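Local coordinates for protein cellobiose 2-epimerase (Spirochaeta thermophila DSM 6192, PDB 5ZIG) that probably catalyses the reversible epimerization of cellobiose to 4-O-beta-D-glucopyranosyl-D-mannose, at residues A[93-97]-A[98-102]; A[105-108]-A[109-113]; A[254-257]-A[258-261]; A[279-282]-A[283-287]. All blocks are in the same frame, centred on the assembly; numbering follows the deposited sequence.

Interaction 1. Residues A[93-97]-A[98-102]; sequences ALYDA and THRGF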
ATOM      1  N   ALA A  93      19.680  -4.033  10.432  1.00 29.61           N
ATOM      2  CA  ALA A  93      19.813  -5.194   9.564  1.00 20.52           C
ATOM      3  C   ALA A  93      19.566  -4.853   8.100  1.00 23.67           C
ATOM      4  O   ALA A  93      20.446  -5.078   7.258  1.00 22.37           O
ATOM      5  CB  ALA A  93      18.872  -6.318  10.025  1.00 34.08           C
ATOM      6  N   LEU A  94      18.399  -4.280   7.767  1.00 21.37           N
ATOM      7  CA  LEU A  94      18.081  -4.022   6.364  1.00 23.52           C
ATOM      8  C   LEU A  94      18.842  -2.824   5.788  1.00 22.98           C
ATOM      9  O   LEU A  94      19.002  -2.719   4.562  1.00 23.39           O
ATOM     10  CB  LEU A  94      16.567  -3.834   6.217  1.00 25.68           C
ATOM     11  CG  LEU A  94      15.824  -5.167   6.433  1.00 27.64           C
ATOM     12  CD1 LEU A  94      14.426  -4.966   7.047  1.00 20.48           C
ATOM     13  CD2 LEU A  94      15.754  -6.009   5.137  1.00 21.55           C
ATOM     14  N   TYR A  95      19.313  -1.925   6.642  1.00 21.79           N
ATOM     15  CA  TYR A  95      20.047  -0.757   6.184  1.00 24.69           C
ATOM     16  C   TYR A  95      21.459  -1.137   5.707  1.00 26.03           C
ATOM     17  O   TYR A  95      22.182  -1.876   6.381  1.00 23.98           O
ATOM     18  CB  TYR A  95      20.104   0.261   7.323  1.00 23.74           C
ATOM     19  CG  TYR A  95      20.722   1.586   6.961  1.00 24.93           C
ATOM     20  CD1 TYR A  95      20.198   2.356   5.943  1.00 21.29           C
ATOM     21  CD2 TYR A  95      21.840   2.057   7.646  1.00 27.76           C
ATOM     22  CE1 TYR A  95      20.778   3.583   5.607  1.00 30.41           C
ATOM     23  CE2 TYR A  95      22.419   3.260   7.329  1.00 29.41           C
ATOM     24  CZ  TYR A  95      21.888   4.028   6.314  1.00 30.20           C
ATOM     25  OH  TYR A  95      22.479   5.233   6.011  1.00 36.70           O
ATOM     26  N   ASP A  96      21.842  -0.629   4.534  1.00 23.50           N
ATOM     27  CA  ASP A  96      23.173  -0.839   3.962  1.00 34.78           C
ATOM     28  C   ASP A  96      24.050   0.302   4.468  1.00 32.99           C
ATOM     29  O   ASP A  96      24.021   1.406   3.927  1.00 30.15           O
ATOM     30  CB  ASP A  96      23.101  -0.902   2.430  1.00 29.22           C
ATOM     31  CG  ASP A  96      24.485  -1.138   1.753  1.00 26.18           C
ATOM     32  OD1 ASP A  96      24.569  -1.303   0.513  1.00 23.40           O
ATOM     33  OD2 ASP A  96      25.498  -1.133   2.465  1.00 29.02           O
ATOM     34  N   ALA A  97      24.819   0.044   5.530  1.00 29.38           N
ATOM     35  CA  ALA A  97      25.642   1.094   6.114  1.00 34.98           C
ATOM     36  C   ALA A  97      26.774   1.535   5.196  1.00 35.18           C
ATOM     37  O   ALA A  97      27.354   2.598   5.433  1.00 28.73           O
ATOM     38  CB  ALA A  97      26.216   0.636   7.456  1.00 36.81           C
ATOM     39  N   THR A  98      27.085   0.761   4.154  1.00 33.10           N
ATOM     40  CA  THR A  98      28.150   1.112   3.225  1.00 44.16           C
ATOM     41  C   THR A  98      27.622   1.957   2.068  1.00 41.35           C
ATOM     42  O   THR A  98      28.071   3.088   1.857  1.00 33.49           O
ATOM     43  CB  THR A  98      28.834  -0.163   2.699  1.00 38.73           C
ATOM     44  OG1 THR A  98      29.343  -0.930   3.799  1.00 33.63           O
ATOM     45  CG2 THR A  98      29.967   0.191   1.755  1.00 41.03           C
ATOM     46  N   HIS A  99      26.669   1.426   1.310  1.00 36.54           N
ATOM     47  CA  HIS A  99      26.193   2.103   0.107  1.00 34.79           C
ATOM     48  C   HIS A  99      24.869   2.825   0.307  1.00 30.34           C
ATOM     49  O   HIS A  99      24.330   3.372  -0.659  1.00 33.07           O
ATOM     50  CB  HIS A  99      26.067   1.099  -1.044  1.00 34.35           C
ATOM     51  CG  HIS A  99      27.289   0.245  -1.239  1.00 32.10           C
ATOM     52  ND1 HIS A  99      28.392   0.671  -1.958  1.00 31.44           N
ATOM     53  CD2 HIS A  99      27.585  -1.001  -0.800  1.00 25.79           C
ATOM     54  CE1 HIS A  99      29.313  -0.277  -1.950  1.00 29.42           C
ATOM     55  NE2 HIS A  99      28.843  -1.307  -1.263  1.00 33.25           N
ATOM     56  N   ARG A 100      24.330   2.815   1.527  1.00 29.58           N
ATOM     57  CA  ARG A 100      23.063   3.462   1.882  1.00 33.19           C
ATOM     58  C   ARG A 100      21.863   2.808   1.202  1.00 22.45           C
ATOM     59  O   ARG A 100      22.009   1.832   0.450  1.00 26.83           O
ATOM     60  CB  ARG A 100      23.116   4.960   1.566  1.00 40.55           C
ATOM     61  CG  ARG A 100      24.364   5.651   2.116  1.00 45.56           C
ATOM     62  CD  ARG A 100      24.650   5.205   3.541  1.00 50.87           C
ATOM     63  NE  ARG A 100      26.037   5.446   3.916  1.00 55.34           N
ATOM     64  CZ  ARG A 100      26.405   6.255   4.902  1.00 60.42           C
ATOM     65  NH1 ARG A 100      25.478   6.892   5.609  1.00 57.99           N
ATOM     66  NH2 ARG A 100      27.693   6.427   5.179  1.00 56.96           N
ATOM     67  N   GLY A 101      20.673   3.338   1.466  1.00 23.89           N
ATOM     68  CA  GLY A 101      19.455   2.624   1.109  1.00 29.51           C
ATOM     69  C   GLY A 101      19.326   1.339   1.920  1.00 27.28           C
ATOM     70  O   GLY A 101      20.090   1.061   2.846  1.00 28.60           O
ATOM     71  N   PHE A 102      18.344   0.532   1.532  1.00 30.95           N
ATOM     72  CA  PHE A 102      17.977  -0.658   2.284  1.00 29.19           C
ATOM     73  C   PHE A 102      18.045  -1.890   1.392  1.00 27.50           C
ATOM     74  O   PHE A 102      17.601  -1.858   0.237  1.00 23.45           O
ATOM     75  CB  PHE A 102      16.560  -0.496   2.908  1.00 26.79           C
ATOM     76  CG  PHE A 102      16.486   0.633   3.908  1.00 22.76           C
ATOM     77  CD1 PHE A 102      16.322   1.940   3.481  1.00 21.63           C
ATOM     78  CD2 PHE A 102      16.659   0.396   5.252  1.00 22.23           C
ATOM     79  CE1 PHE A 102      16.306   2.973   4.381  1.00 23.43           C
ATOM     80  CE2 PHE A 102      16.658   1.427   6.146  1.00 19.94           C
ATOM     81  CZ  PHE A 102      16.473   2.720   5.708  1.00 19.86           C
TER

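Interaction 2. Residues A[105-108]-A[109-113]; sequences SVHP and DGTPL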
ATOM      1  N   SER A 105      16.246  -8.078   1.318  1.00 30.82           N
ATOM      2  CA  SER A 105      15.900  -9.071   2.326  1.00 23.81           C
ATOM      3  C   SER A 105      17.162  -9.407   3.098  1.00 28.37           C
ATOM      4  O   SER A 105      18.276  -9.238   2.599  1.00 27.95           O
ATOM      5  CB  SER A 105      15.308 -10.337   1.706  1.00 21.86           C
ATOM      6  OG  SER A 105      16.187 -10.881   0.734  1.00 26.34           O
ATOM      7  N   VAL A 106      16.969  -9.877   4.326  1.00 25.85           N
ATOM      8  CA  VAL A 106      18.061 -10.377   5.137  1.00 22.61           C
ATOM      9  C   VAL A 106      17.646 -11.705   5.743  1.00 25.16           C
ATOM     10  O   VAL A 106      16.475 -12.086   5.728  1.00 35.53           O
ATOM     11  CB  VAL A 106      18.516  -9.369   6.219  1.00 26.14           C
ATOM     12  CG1 VAL A 106      18.813  -7.975   5.607  1.00 24.27           C
ATOM     13  CG2 VAL A 106      17.478  -9.256   7.320  1.00 30.18           C
ATOM     14  N   HIS A 107      18.640 -12.397   6.295  1.00 26.72           N
ATOM     15  CA  HIS A 107      18.412 -13.630   7.022  1.00 24.94           C
ATOM     16  C   HIS A 107      17.755 -13.341   8.364  1.00 28.85           C
ATOM     17  O   HIS A 107      17.790 -12.204   8.843  1.00 29.91           O
ATOM     18  CB  HIS A 107      19.736 -14.354   7.236  1.00 28.94           C
ATOM     19  CG  HIS A 107      20.325 -14.893   5.972  1.00 29.56           C
ATOM     20  ND1 HIS A 107      20.066 -16.167   5.518  1.00 33.80           N
ATOM     21  CD2 HIS A 107      21.143 -14.324   5.052  1.00 27.66           C
ATOM     22  CE1 HIS A 107      20.715 -16.369   4.382  1.00 35.21           C
ATOM     23  NE2 HIS A 107      21.370 -15.263   4.074  1.00 31.26           N
ATOM     24  N   PRO A 108      17.116 -14.367   8.986  1.00 28.86           N
ATOM     25  CA  PRO A 108      16.581 -14.198  10.348  1.00 29.30           C
ATOM     26  C   PRO A 108      17.434 -13.317  11.260  1.00 29.25           C
ATOM     27  O   PRO A 108      16.903 -12.357  11.839  1.00 23.58           O
ATOM     28  CB  PRO A 108      16.498 -15.642  10.859  1.00 26.77           C
ATOM     29  CG  PRO A 108      16.181 -16.455   9.577  1.00 25.12           C
ATOM     30  CD  PRO A 108      16.704 -15.653   8.389  1.00 25.81           C
ATOM     31  N   ASP A 109      18.749 -13.591  11.362  1.00 32.52           N
ATOM     32  CA  ASP A 109      19.634 -12.814  12.234  1.00 23.84           C
ATOM     33  C   ASP A 109      20.005 -11.454  11.660  1.00 30.23           C
ATOM     34  O   ASP A 109      20.725 -10.695  12.317  1.00 29.46           O
ATOM     35  CB  ASP A 109      20.909 -13.616  12.571  1.00 26.25           C
ATOM     36  CG  ASP A 109      21.861 -13.820  11.372  1.00 28.22           C
ATOM     37  OD1 ASP A 109      21.616 -13.348  10.237  1.00 25.38           O
ATOM     38  OD2 ASP A 109      22.881 -14.509  11.585  1.00 32.79           O
ATOM     39  N   GLY A 110      19.527 -11.109  10.470  1.00 35.62           N
ATOM     40  CA  GLY A 110      19.815  -9.811   9.906  1.00 39.34           C
ATOM     41  C   GLY A 110      20.972  -9.768   8.930  1.00 40.46           C
ATOM     42  O   GLY A 110      21.236  -8.702   8.364  1.00 28.22           O
ATOM     43  N   THR A 111      21.666 -10.880   8.722  1.00 40.70           N
ATOM     44  CA  THR A 111      22.675 -10.959   7.676  1.00 41.11           C
ATOM     45  C   THR A 111      22.043 -10.643   6.323  1.00 37.62           C
ATOM     46  O   THR A 111      20.995 -11.216   5.994  1.00 30.03           O
ATOM     47  CB  THR A 111      23.274 -12.366   7.645  1.00 34.45           C
ATOM     48  OG1 THR A 111      24.023 -12.602   8.845  1.00 31.85           O
ATOM     49  CG2 THR A 111      24.154 -12.529   6.419  1.00 40.65           C
ATOM     50  N   PRO A 112      22.637  -9.765   5.508  1.00 30.41           N
ATOM     51  CA  PRO A 112      22.016  -9.468   4.210  1.00 31.21           C
ATOM     52  C   PRO A 112      21.804 -10.749   3.418  1.00 29.42           C
ATOM     53  O   PRO A 112      22.673 -11.622   3.376  1.00 33.09           O
ATOM     54  CB  PRO A 112      23.021  -8.531   3.530  1.00 22.74           C
ATOM     55  CG  PRO A 112      23.754  -7.903   4.642  1.00 24.04           C
ATOM     56  CD  PRO A 112      23.851  -8.957   5.725  1.00 28.29           C
ATOM     57  N   LEU A 113      20.605 -10.883   2.840  1.00 21.22           N
ATOM     58  CA  LEU A 113      20.316 -11.953   1.890  1.00 31.66           C
ATOM     59  C   LEU A 113      20.364 -11.368   0.483  1.00 33.69           C
ATOM     60  O   LEU A 113      21.408 -11.409  -0.173  1.00 40.53           O
ATOM     61  CB  LEU A 113      18.955 -12.619   2.182  1.00 26.53           C
ATOM     62  CG  LEU A 113      18.584 -13.796   1.268  1.00 27.88           C
ATOM     63  CD1 LEU A 113      19.808 -14.584   0.846  1.00 34.44           C
ATOM     64  CD2 LEU A 113      17.633 -14.735   1.968  1.00 29.18           C
TER

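Interaction 3. Residues A[254-257]-A[258-261]; sequences DIEA and TWLL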
ATOM      1  N   ASP A 254      -5.821  -0.389  -9.706  1.00 26.05           N
ATOM      2  CA  ASP A 254      -6.687   0.661 -10.233  1.00 30.64           C
ATOM      3  C   ASP A 254      -7.363   1.403  -9.089  1.00 28.73           C
ATOM      4  O   ASP A 254      -7.206   2.622  -8.949  1.00 29.63           O
ATOM      5  CB  ASP A 254      -7.738   0.076 -11.175  1.00 30.66           C
ATOM      6  CG  ASP A 254      -7.201  -0.220 -12.561  1.00 32.51           C
ATOM      7  OD1 ASP A 254      -5.977  -0.116 -12.797  1.00 36.59           O
ATOM      8  OD2 ASP A 254      -8.012  -0.588 -13.424  1.00 40.21           O
ATOM      9  N   ILE A 255      -8.091   0.672  -8.236  1.00 25.14           N
ATOM     10  CA  ILE A 255      -8.835   1.318  -7.163  1.00 25.12           C
ATOM     11  C   ILE A 255      -7.860   1.977  -6.188  1.00 28.47           C
ATOM     12  O   ILE A 255      -8.046   3.140  -5.815  1.00 28.05           O
ATOM     13  CB  ILE A 255      -9.830   0.334  -6.475  1.00 20.81           C
ATOM     14  CG1 ILE A 255     -10.764   1.029  -5.468  1.00 23.94           C
ATOM     15  CG2 ILE A 255      -9.184  -0.781  -5.690  1.00 20.82           C
ATOM     16  CD1 ILE A 255     -11.597   2.104  -6.033  1.00 25.68           C
ATOM     17  N   GLU A 256      -6.763   1.283  -5.838  1.00 31.37           N
ATOM     18  CA  GLU A 256      -5.790   1.889  -4.927  1.00 31.04           C
ATOM     19  C   GLU A 256      -5.287   3.232  -5.462  1.00 28.01           C
ATOM     20  O   GLU A 256      -5.179   4.216  -4.712  1.00 20.26           O
ATOM     21  CB  GLU A 256      -4.623   0.934  -4.687  1.00 20.43           C
ATOM     22  CG  GLU A 256      -3.857   1.184  -3.393  1.00 20.33           C
ATOM     23  CD  GLU A 256      -2.620   0.299  -3.261  1.00 20.34           C
ATOM     24  OE1 GLU A 256      -2.337  -0.482  -4.181  1.00 28.56           O
ATOM     25  OE2 GLU A 256      -1.937   0.393  -2.222  1.00 23.53           O
ATOM     26  N   ALA A 257      -5.019   3.314  -6.765  1.00 25.80           N
ATOM     27  CA  ALA A 257      -4.407   4.542  -7.272  1.00 30.01           C
ATOM     28  C   ALA A 257      -5.354   5.730  -7.148  1.00 31.15           C
ATOM     29  O   ALA A 257      -4.910   6.841  -6.851  1.00 20.26           O
ATOM     30  CB  ALA A 257      -3.952   4.367  -8.712  1.00 30.92           C
ATOM     31  N   THR A 258      -6.665   5.508  -7.325  1.00 28.94           N
ATOM     32  CA  THR A 258      -7.591   6.637  -7.291  1.00 33.58           C
ATOM     33  C   THR A 258      -7.490   7.392  -5.973  1.00 27.37           C
ATOM     34  O   THR A 258      -7.437   8.626  -5.967  1.00 24.62           O
ATOM     35  CB  THR A 258      -9.029   6.180  -7.528  1.00 26.79           C
ATOM     36  OG1 THR A 258      -9.430   5.335  -6.454  1.00 25.31           O
ATOM     37  CG2 THR A 258      -9.145   5.435  -8.855  1.00 21.78           C
ATOM     38  N   TRP A 259      -7.405   6.679  -4.847  1.00 20.26           N
ATOM     39  CA  TRP A 259      -7.366   7.442  -3.617  1.00 21.94           C
ATOM     40  C   TRP A 259      -5.965   7.911  -3.259  1.00 20.08           C
ATOM     41  O   TRP A 259      -5.826   9.018  -2.730  1.00 21.20           O
ATOM     42  CB  TRP A 259      -8.026   6.688  -2.468  1.00 20.21           C
ATOM     43  CG  TRP A 259      -7.353   5.500  -1.876  1.00 25.32           C
ATOM     44  CD1 TRP A 259      -7.460   4.200  -2.293  1.00 22.04           C
ATOM     45  CD2 TRP A 259      -6.568   5.475  -0.682  1.00 20.14           C
ATOM     46  NE1 TRP A 259      -6.761   3.379  -1.450  1.00 21.88           N
ATOM     47  CE2 TRP A 259      -6.212   4.138  -0.446  1.00 21.72           C
ATOM     48  CE3 TRP A 259      -6.148   6.462   0.225  1.00 21.29           C
ATOM     49  CZ2 TRP A 259      -5.419   3.757   0.638  1.00 20.14           C
ATOM     50  CZ3 TRP A 259      -5.383   6.085   1.302  1.00 20.01           C
ATOM     51  CH2 TRP A 259      -5.015   4.741   1.498  1.00 25.38           C
ATOM     52  N   LEU A 260      -4.916   7.114  -3.537  1.00 20.07           N
ATOM     53  CA  LEU A 260      -3.546   7.618  -3.378  1.00 19.99           C
ATOM     54  C   LEU A 260      -3.299   8.828  -4.273  1.00 21.56           C
ATOM     55  O   LEU A 260      -2.656   9.797  -3.854  1.00 25.56           O
ATOM     56  CB  LEU A 260      -2.513   6.525  -3.663  1.00 20.94           C
ATOM     57  CG  LEU A 260      -2.333   5.550  -2.496  1.00 26.07           C
ATOM     58  CD1 LEU A 260      -1.423   4.410  -2.877  1.00 27.86           C
ATOM     59  CD2 LEU A 260      -1.816   6.302  -1.278  1.00 25.81           C
ATOM     60  N   LEU A 261      -3.807   8.791  -5.505  1.00 24.06           N
ATOM     61  CA  LEU A 261      -3.665   9.941  -6.387  1.00 23.89           C
ATOM     62  C   LEU A 261      -4.394  11.144  -5.803  1.00 25.89           C
ATOM     63  O   LEU A 261      -3.862  12.263  -5.793  1.00 24.76           O
ATOM     64  CB  LEU A 261      -4.198   9.620  -7.778  1.00 20.14           C
ATOM     65  CG  LEU A 261      -3.278   9.037  -8.856  1.00 24.07           C
ATOM     66  CD1 LEU A 261      -2.517   7.838  -8.385  1.00 33.45           C
ATOM     67  CD2 LEU A 261      -4.122   8.682 -10.060  1.00 20.29           C
TER

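Interaction 4. Residues A[279-282]-A[283-287]; sequences SWIR and PVMEE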
ATOM      1  N   SER A 279     -12.348  14.878 -13.453  1.00 27.56           N
ATOM      2  CA  SER A 279     -12.698  14.303 -14.753  1.00 33.44           C
ATOM      3  C   SER A 279     -11.787  13.138 -15.113  1.00 29.07           C
ATOM      4  O   SER A 279     -12.236  12.145 -15.699  1.00 35.36           O
ATOM      5  CB  SER A 279     -12.635  15.374 -15.842  1.00 34.14           C
ATOM      6  OG  SER A 279     -13.458  16.461 -15.494  1.00 41.12           O
ATOM      7  N   TRP A 280     -10.510  13.237 -14.763  1.00 22.01           N
ATOM      8  CA  TRP A 280      -9.567  12.157 -15.031  1.00 31.10           C
ATOM      9  C   TRP A 280      -9.926  10.900 -14.246  1.00 34.26           C
ATOM     10  O   TRP A 280     -10.033   9.804 -14.809  1.00 24.75           O
ATOM     11  CB  TRP A 280      -8.163  12.625 -14.672  1.00 23.98           C
ATOM     12  CG  TRP A 280      -7.104  11.572 -14.697  1.00 25.98           C
ATOM     13  CD1 TRP A 280      -7.086  10.453 -15.462  1.00 28.29           C
ATOM     14  CD2 TRP A 280      -5.896  11.550 -13.917  1.00 21.37           C
ATOM     15  NE1 TRP A 280      -5.942   9.728 -15.213  1.00 30.42           N
ATOM     16  CE2 TRP A 280      -5.190  10.386 -14.276  1.00 35.79           C
ATOM     17  CE3 TRP A 280      -5.330  12.418 -12.976  1.00 29.04           C
ATOM     18  CZ2 TRP A 280      -3.941  10.056 -13.713  1.00 29.86           C
ATOM     19  CZ3 TRP A 280      -4.093  12.086 -12.410  1.00 25.73           C
ATOM     20  CH2 TRP A 280      -3.417  10.918 -12.786  1.00 32.41           C
ATOM     21  N   ILE A 281     -10.117  11.047 -12.939  1.00 28.97           N
ATOM     22  CA  ILE A 281     -10.189   9.890 -12.060  1.00 27.61           C
ATOM     23  C   ILE A 281     -11.571   9.240 -12.101  1.00 33.09           C
ATOM     24  O   ILE A 281     -11.696   8.030 -11.883  1.00 28.12           O
ATOM     25  CB  ILE A 281      -9.773  10.339 -10.643  1.00 36.37           C
ATOM     26  CG1 ILE A 281      -8.255  10.269 -10.510  1.00 49.97           C
ATOM     27  CG2 ILE A 281     -10.448   9.521  -9.548  1.00 42.69           C
ATOM     28  CD1 ILE A 281      -7.697   8.870 -10.636  1.00 48.52           C
ATOM     29  N   ARG A 282     -12.618  10.014 -12.409  1.00 33.15           N
ATOM     30  CA  ARG A 282     -13.984   9.491 -12.337  1.00 30.12           C
ATOM     31  C   ARG A 282     -14.188   8.235 -13.179  1.00 26.06           C
ATOM     32  O   ARG A 282     -14.732   7.248 -12.653  1.00 32.74           O
ATOM     33  CB  ARG A 282     -14.976  10.594 -12.730  1.00 34.11           C
ATOM     34  CG  ARG A 282     -16.367  10.430 -12.092  1.00 40.77           C
ATOM     35  CD  ARG A 282     -17.444  11.177 -12.860  1.00 49.26           C
ATOM     36  NE  ARG A 282     -17.939  12.338 -12.122  1.00 59.11           N
ATOM     37  CZ  ARG A 282     -19.054  12.349 -11.392  1.00 61.96           C
ATOM     38  NH1 ARG A 282     -19.811  11.260 -11.304  1.00 62.58           N
ATOM     39  NH2 ARG A 282     -19.416  13.457 -10.755  1.00 59.17           N
ATOM     40  N   PRO A 283     -13.790   8.184 -14.453  1.00 29.83           N
ATOM     41  CA  PRO A 283     -14.022   6.952 -15.221  1.00 34.04           C
ATOM     42  C   PRO A 283     -13.253   5.750 -14.699  1.00 33.49           C
ATOM     43  O   PRO A 283     -13.718   4.625 -14.884  1.00 33.75           O
ATOM     44  CB  PRO A 283     -13.583   7.339 -16.638  1.00 29.54           C
ATOM     45  CG  PRO A 283     -12.659   8.451 -16.444  1.00 32.62           C
ATOM     46  CD  PRO A 283     -13.191   9.228 -15.301  1.00 35.07           C
ATOM     47  N   VAL A 284     -12.091   5.947 -14.069  1.00 43.84           N
ATOM     48  CA  VAL A 284     -11.406   4.832 -13.418  1.00 37.47           C
ATOM     49  C   VAL A 284     -12.272   4.286 -12.290  1.00 36.76           C
ATOM     50  O   VAL A 284     -12.427   3.070 -12.132  1.00 43.16           O
ATOM     51  CB  VAL A 284     -10.017   5.282 -12.918  1.00 34.02           C
ATOM     52  CG1 VAL A 284      -9.308   4.173 -12.129  1.00 30.03           C
ATOM     53  CG2 VAL A 284      -9.150   5.710 -14.084  1.00 32.18           C
ATOM     54  N   MET A 285     -12.875   5.181 -11.513  1.00 34.95           N
ATOM     55  CA  MET A 285     -13.758   4.778 -10.423  1.00 42.06           C
ATOM     56  C   MET A 285     -15.022   4.101 -10.941  1.00 39.24           C
ATOM     57  O   MET A 285     -15.458   3.086 -10.381  1.00 33.68           O
ATOM     58  CB  MET A 285     -14.129   5.997  -9.579  1.00 47.42           C
ATOM     59  CG  MET A 285     -13.190   6.287  -8.438  1.00 51.56           C
ATOM     60  SD  MET A 285     -12.924   4.840  -7.398  1.00 55.56           S
ATOM     61  CE  MET A 285     -14.591   4.235  -7.133  1.00 52.95           C
ATOM     62  N   GLU A 286     -15.625   4.660 -11.999  1.00 36.09           N
ATOM     63  CA  GLU A 286     -16.814   4.059 -12.601  1.00 41.26           C
ATOM     64  C   GLU A 286     -16.522   2.669 -13.156  1.00 43.64           C
ATOM     65  O   GLU A 286     -17.349   1.758 -13.024  1.00 50.70           O
ATOM     66  CB  GLU A 286     -17.369   4.974 -13.695  1.00 39.16           C
ATOM     67  CG  GLU A 286     -18.227   6.084 -13.150  1.00 43.04           C
ATOM     68  CD  GLU A 286     -18.202   7.359 -14.000  1.00 52.51           C
ATOM     69  OE1 GLU A 286     -17.282   7.534 -14.844  1.00 57.01           O
ATOM     70  OE2 GLU A 286     -19.110   8.197 -13.793  1.00 39.55           O
ATOM     71  N   GLU A 287     -15.353   2.488 -13.782  1.00 43.98           N
ATOM     72  CA  GLU A 287     -14.930   1.159 -14.224  1.00 46.63           C
ATOM     73  C   GLU A 287     -14.869   0.169 -13.063  1.00 41.33           C
ATOM     74  O   GLU A 287     -15.187  -1.014 -13.229  1.00 37.23           O
ATOM     75  CB  GLU A 287     -13.557   1.246 -14.890  1.00 55.48           C
ATOM     76  CG  GLU A 287     -13.540   1.936 -16.228  1.00 65.24           C
ATOM     77  CD  GLU A 287     -13.586   0.954 -17.364  1.00 73.43           C
ATOM     78  OE1 GLU A 287     -14.213  -0.115 -17.189  1.00 73.15           O
ATOM     79  OE2 GLU A 287     -12.983   1.247 -18.421  1.00 75.70           O
TER
HETATM   80  O   HOH W   1     -19.082   8.572 -10.790  1.00 29.06           O

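Interaction 1. Residues A[93-97]-A[98-102]
In the loop that leaves helix 77-94, an outer helix of the (alpha/alpha)6 barrel of the N-acylglucosamine 2-epimerase family, an Asx turn forms from Asp96 to Thr98, and the same carboxylate oxygen also takes the amide of His99. Asp96 OD2 takes an amide hydrogen from Thr98 N at 3.0 Å and another from His99 N, also at 3.0 Å. The second bond is nearly straight (169°), and both donors arrive from the same face, above the carboxylate plane. With CG opposite the backbone N (chi1 -179°), the short side chain is carried forward to the amides that follow it, which is why aspartate suits the place. Its other oxygen, Asp96 OD1, lies at the edge of the His99 ring, 3.3 Å from His99 CD2, and forms a salt bridge with Lys117.

Behind the turn the chain doubles back: Asp96 N donates to Gly101 O at 3.0 Å, next to a single beta bridge between Tyr95 and Phe102. Gly101 has a positive phi (66°), which glycine adopts readily. The two aromatic rings meet obliquely, with Tyr95 CD1 over one face of the Phe102 ring and 3.7 Å from Phe102 CE2. Further out, Tyr95 OH touches Arg100 CD at 3.3 Å and receives a weak hydrogen bond from Arg100 NH1; both polar ends have a stronger partner in Glu147 of helix 139-156. Two amides and a lysine thus share the negative charge of Asp96, which would probably favour its ionised form and hold the turn in shape.

Interaction 2. Residues A[105-108]-A[109-113]
His107 and Gly110 close a beta hairpin through a type I turn followed by a G1 bulge: Gly110 N donates to His107 O at 2.6 Å, while His107 N donates to Thr111 O at 2.7 Å. Proline suits the second position of the turn because its ring holds phi to the negative range that this position uses. Gly110 has a positive phi (97°), at which a side chain would jam against the preceding carbonyl oxygen.

The tight side belongs to Val106. Its CB presses on Thr111 O at 3.1 Å, and its CG2 lies 3.5 Å from Gly110 CA; the same branched side chain also packs on Phe89 and Leu94 of helix 77-94, so a compact apolar residue fits.

Packing is looser toward solvent. The His107 ring turns its edge to the returning chain, His107 CD2 lying 3.5 Å from Pro112 O, and Leu113 crosses it at about a right angle, Leu113 CD1 3.6 Å from His107 NE2 and Leu113 CD2 over one face of the ring. Replacing His107 by an alanine would probably open a gap beside Pro112 O and set the end of Leu113 free to turn. Asp109, also exposed, makes an Asx turn: its CG sits between the backbone N and the carbonyl carbon (chi1 69°), placing OD1 where Thr111 N and Thr111 OG1 both donate to it from the same face. At the open end of the hairpin Ser105 OG bonds to Ser114 N, and Leu113 N donates to Ser105 O at 2.9 Å.

Interaction 3. Residues A[254-257]-A[258-261]
Ile255 O is gripped twice by Thr258: OG1 donates to it at 2.7 Å, in the carbonyl plane and on a lone pair, while Thr258 N adds a weak bond. The threonine hydroxyl lies between its own backbone N and carbonyl carbon (chi1 64°), which turns OG1 back onto the preceding turn, where the bond satisfies a buried hydroxyl. Its methyl, CG2, rests 3.4 Å from Asp254 O.

These residues belong to helix 251-269, one of the inner helices of the (alpha/alpha)6 barrel, flanked by the inner helices 191-208 and 315-332 and backed by the outer helix 275-294. Trp259 folds its indole over the helix so that Glu256 O lies over one ring face, 3.3 Å from Trp259 CD1. Its NE1 is bonded to Glu320 of helix 315-332.

Glu256 and Leu260 run side by side, Glu256 CG being 4.1 Å from Leu260 CD1, while Glu256 OE2 forms a salt bridge with Arg388 of helix 384-402. One residue on, the small Ala257 lets Leu261 come close: Ala257 CB lies 3.8 Å from Leu261 CD1, and Leu261 N donates to Ala257 O at an angle of 160°.

Interaction 4. Residues A[279-282]-A[283-287]
Glu286 OE2 lies at the edge of the Arg282 guanidinium, near its plane, with the carboxylate turned 44° from it. On another side of the helix, one face of the Trp280 ring carries Ile281 CG1. Arg282 NH1 and Glu286 OE2 are 4.0 Å apart, too far for a salt bridge, and a water spans them, donating to Glu286 OE2 at 3.0 Å and accepting a weak bond from Arg282 NH1. The nearer approach is by a methylene, Arg282 CD, 3.5 Å from Glu286 OE2. Arg282 CG stands anti to the backbone N (chi1 -153°), and a bend at chi3 carries the guanidinium out beside Glu286. A leucine in place of Glu286 would probably leave the water without its acceptor and Arg282 without this nearby negative charge.

Pro283 has no amide hydrogen to give the turn before it, and its CD is set 3.1 Å from Ser279 O, which kinks the helix. The regular pattern resumes at Met285, whose N donates to Ile281 O at 3.1 Å. Apolar Ile281, Val284 and Met285 facing helix 251-269, with opposite charges four apart on the partly exposed side, give an amphipathic helix, here an outer helix of the (alpha/alpha)6 barrel.

The four contacts follow one another along the chain and fall into two pairs. Interactions 1 and 2, with centres 12 Å apart, occupy the end of helix 77-94 and the hairpin after it; they touch where Ala93 CB meets Gly110 CA at 3.6 Å. Interactions 3 and 4, centres 10 Å apart, lie on the consecutive helices 251-269 and 275-294, an inner and an outer helix of the barrel, packed through Thr258 on Val284 and Leu261 on Trp280. Interactions 1 and 4 stand about 40 Å apart between centres, on opposite sides of the chain's centre. One pair thus shapes peripheral loops, the other joins the barrel's two helical layers.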